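Side-chain contact in putative amino acid binding protein (Streptococcus mutans, PDB 4C0R), which probably serves as the extracellular solute-binding protein that captures glutathione for import by the cystine ABC transporter TcyBC: residues L81-T86 against K209-L214. Sequence-based numbering, arbitrary orientation.
Sequences LYSNPT and KRLKKL
Leu-211 of helix 201-216 meets Ser-83, Asn-84 and Thr-86 of the 81-86 segment. Of residues 209-214, only Leu-211 comes within 4.5 Å of that segment. Arg-210 faces elsewhere: its NE and NH2 bond the carbonyls of Val-35 and Glu-34 on helix 27-36, on which Leu-211 also packs through Val-31 and Val-35.

Leu-211 carries the contact. Its CG stands anti to its own carbonyl carbon (chi1 -69°), and CD1 then reaches into the bend of the 81-86 chain. Leu-211 CD1 lies 3.7 Å from Asn-84 O and 4.1 Å from Ser-83 CB. Thr-86 CG2 closes the group, 3.9 Å from Leu-211 CD1. The second branch plays a smaller part, with Leu-211 CD2 4.1 Å from Thr-86 CG2.

Asn-84 O is a polar atom facing a methyl, but it has a partner. Ser-83 OG donates to Asn-84 O at 2.7 Å, bent (134° at the oxygen) and tilted 30° from the carbonyl plane. Ser-83 OG is also hydrogen-bonded to the backbone N of Phe-194 on the neighbouring strand. Helix 201-216 also bonds this chain earlier on: Gln-204 NE2 to Tyr-82 O and Asn-208 OD1 to Asn-84 N.

The contact packs helix 201-216 against strand 81-96, which pairs antiparallel with strand 191-196 in the family 3 solute-binding fold. The Thr-86 side chain is about 11 Å from the bound glutathione disulfide, so this is plain packing away from the pocket. The leucine contact itself is van der Waals packing of methyls against methylene, methyl and carbonyl oxygen, which implies that fit rather than directed bonding joins Leu-211 to this segment.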
loop_
_atom_site.group_PDB
_atom_site.type_symbol
_atom_site.label_atom_id
_atom_site.label_comp_id
_atom_site.label_asym_id
_atom_site.label_seq_id
_atom_site.Cartn_x
_atom_site.Cartn_y
_atom_site.Cartn_z
ATOM N N LEU A 81 -14.096 2.481 7.868
ATOM C CA LEU A 81 -14.490 1.105 7.564
ATOM C C LEU A 81 -13.441 0.454 6.626
ATOM O O LEU A 81 -12.803 1.137 5.801
ATOM C CB LEU A 81 -15.807 1.062 6.819
ATOM C CG LEU A 81 -16.963 1.815 7.477
ATOM C CD1 LEU A 81 -18.219 1.748 6.655
ATOM C CD2 LEU A 81 -17.132 1.294 8.855
ATOM N N TYR A 82 -13.242 -0.848 6.816
ATOM C CA TYR A 82 -12.361 -1.671 5.969
ATOM C C TYR A 82 -13.186 -2.633 5.086
ATOM O O TYR A 82 -14.159 -3.270 5.534
ATOM C CB TYR A 82 -11.402 -2.454 6.821
ATOM C CG TYR A 82 -10.174 -1.699 7.162
ATOM C CD1 TYR A 82 -10.145 -0.732 8.146
ATOM C CD2 TYR A 82 -8.982 -1.984 6.493
ATOM C CE1 TYR A 82 -9.000 -0.025 8.442
ATOM C CE2 TYR A 82 -7.832 -1.273 6.764
ATOM C CZ TYR A 82 -7.839 -0.313 7.754
ATOM O OH TYR A 82 -6.668 0.347 8.013
ATOM N N SER A 83 -12.791 -2.788 3.843
ATOM C CA SER A 83 -13.310 -3.869 3.033
ATOM C C SER A 83 -12.678 -5.204 3.453
ATOM O O SER A 83 -11.792 -5.243 4.301
ATOM C CB SER A 83 -12.973 -3.635 1.566
ATOM O OG SER A 83 -11.597 -3.788 1.330
ATOM N N ASN A 84 -13.130 -6.278 2.819
ATOM C CA ASN A 84 -12.398 -7.514 2.894
ATOM C C ASN A 84 -11.070 -7.290 2.173
ATOM O O ASN A 84 -10.914 -6.366 1.355
ATOM C CB ASN A 84 -13.226 -8.618 2.283
ATOM C CG ASN A 84 -14.438 -8.949 3.168
ATOM O OD1 ASN A 84 -14.392 -8.778 4.404
ATOM N ND2 ASN A 84 -15.504 -9.364 2.543
ATOM N N PRO A 85 -10.077 -8.081 2.541
ATOM C CA PRO A 85 -8.754 -7.822 1.991
ATOM C C PRO A 85 -8.730 -8.103 0.493
ATOM O O PRO A 85 -9.483 -8.962 -0.003
ATOM C CB PRO A 85 -7.845 -8.820 2.748
ATOM C CG PRO A 85 -8.762 -9.876 3.157
ATOM C CD PRO A 85 -10.105 -9.250 3.439
ATOM N N THR A 86 -7.865 -7.376 -0.203
ATOM C CA THR A 86 -7.726 -7.562 -1.649
ATOM C C THR A 86 -6.388 -8.158 -2.097
ATOM O O THR A 86 -6.267 -8.677 -3.213
ATOM C CB THR A 86 -7.933 -6.240 -2.365
ATOM O OG1 THR A 86 -6.867 -5.376 -2.003
ATOM C CG2 THR A 86 -9.292 -5.638 -2.044
ATOM N N LYS A 209 -19.468 -7.633 -1.293
ATOM C CA LYS A 209 -20.208 -8.608 -2.054
ATOM C C LYS A 209 -19.512 -8.846 -3.410
ATOM O O LYS A 209 -19.342 -10.004 -3.875
ATOM C CB LYS A 209 -21.637 -8.144 -2.255
ATOM N N ARG A 210 -19.100 -7.749 -4.044
ATOM C CA ARG A 210 -18.389 -7.857 -5.326
ATOM C C ARG A 210 -17.034 -8.572 -5.176
ATOM O O ARG A 210 -16.638 -9.354 -6.040
ATOM C CB ARG A 210 -18.226 -6.485 -5.950
ATOM C CG ARG A 210 -19.571 -5.863 -6.415
ATOM C CD ARG A 210 -20.084 -6.477 -7.676
ATOM N NE ARG A 210 -19.222 -6.226 -8.796
ATOM C CZ ARG A 210 -19.095 -6.978 -9.862
ATOM N NH1 ARG A 210 -19.880 -8.063 -10.005
ATOM N NH2 ARG A 210 -18.213 -6.673 -10.792
ATOM N N LEU A 211 -16.260 -8.233 -4.145
ATOM C CA LEU A 211 -14.969 -8.856 -3.975
ATOM C C LEU A 211 -15.125 -10.360 -3.805
ATOM O O LEU A 211 -14.308 -11.117 -4.333
ATOM C CB LEU A 211 -14.198 -8.283 -2.792
ATOM C CG LEU A 211 -13.705 -6.855 -2.945
ATOM C CD1 LEU A 211 -13.137 -6.278 -1.623
ATOM C CD2 LEU A 211 -12.650 -6.824 -3.974
ATOM N N LYS A 212 -16.187 -10.790 -3.131
ATOM C CA LYS A 212 -16.373 -12.251 -2.904
ATOM C C LYS A 212 -16.684 -12.866 -4.235
ATOM O O LYS A 212 -16.140 -13.907 -4.594
ATOM C CB LYS A 212 -17.485 -12.511 -1.918
ATOM C CG LYS A 212 -17.761 -14.022 -1.754
ATOM N N LYS A 213 -17.517 -12.213 -5.026
ATOM C CA LYS A 213 -17.884 -12.741 -6.333
ATOM C C LYS A 213 -16.669 -12.829 -7.265
ATOM O O LYS A 213 -16.448 -13.838 -7.945
ATOM C CB LYS A 213 -19.021 -11.930 -6.949
ATOM C CG LYS A 213 -19.416 -12.358 -8.322
ATOM C CD LYS A 213 -20.594 -11.560 -8.818
ATOM C CE LYS A 213 -21.059 -12.031 -10.217
ATOM N NZ LYS A 213 -22.155 -11.148 -10.730
ATOM N N LEU A 214 -15.856 -11.766 -7.260
ATOM C CA LEU A 214 -14.705 -11.677 -8.128
ATOM C C LEU A 214 -13.594 -12.624 -7.684
ATOM O O LEU A 214 -12.799 -13.095 -8.513
ATOM C CB LEU A 214 -14.220 -10.245 -8.237
ATOM C CG LEU A 214 -15.207 -9.255 -8.868
ATOM C CD1 LEU A 214 -14.583 -7.879 -8.713
ATOM C CD2 LEU A 214 -15.542 -9.585 -10.305
#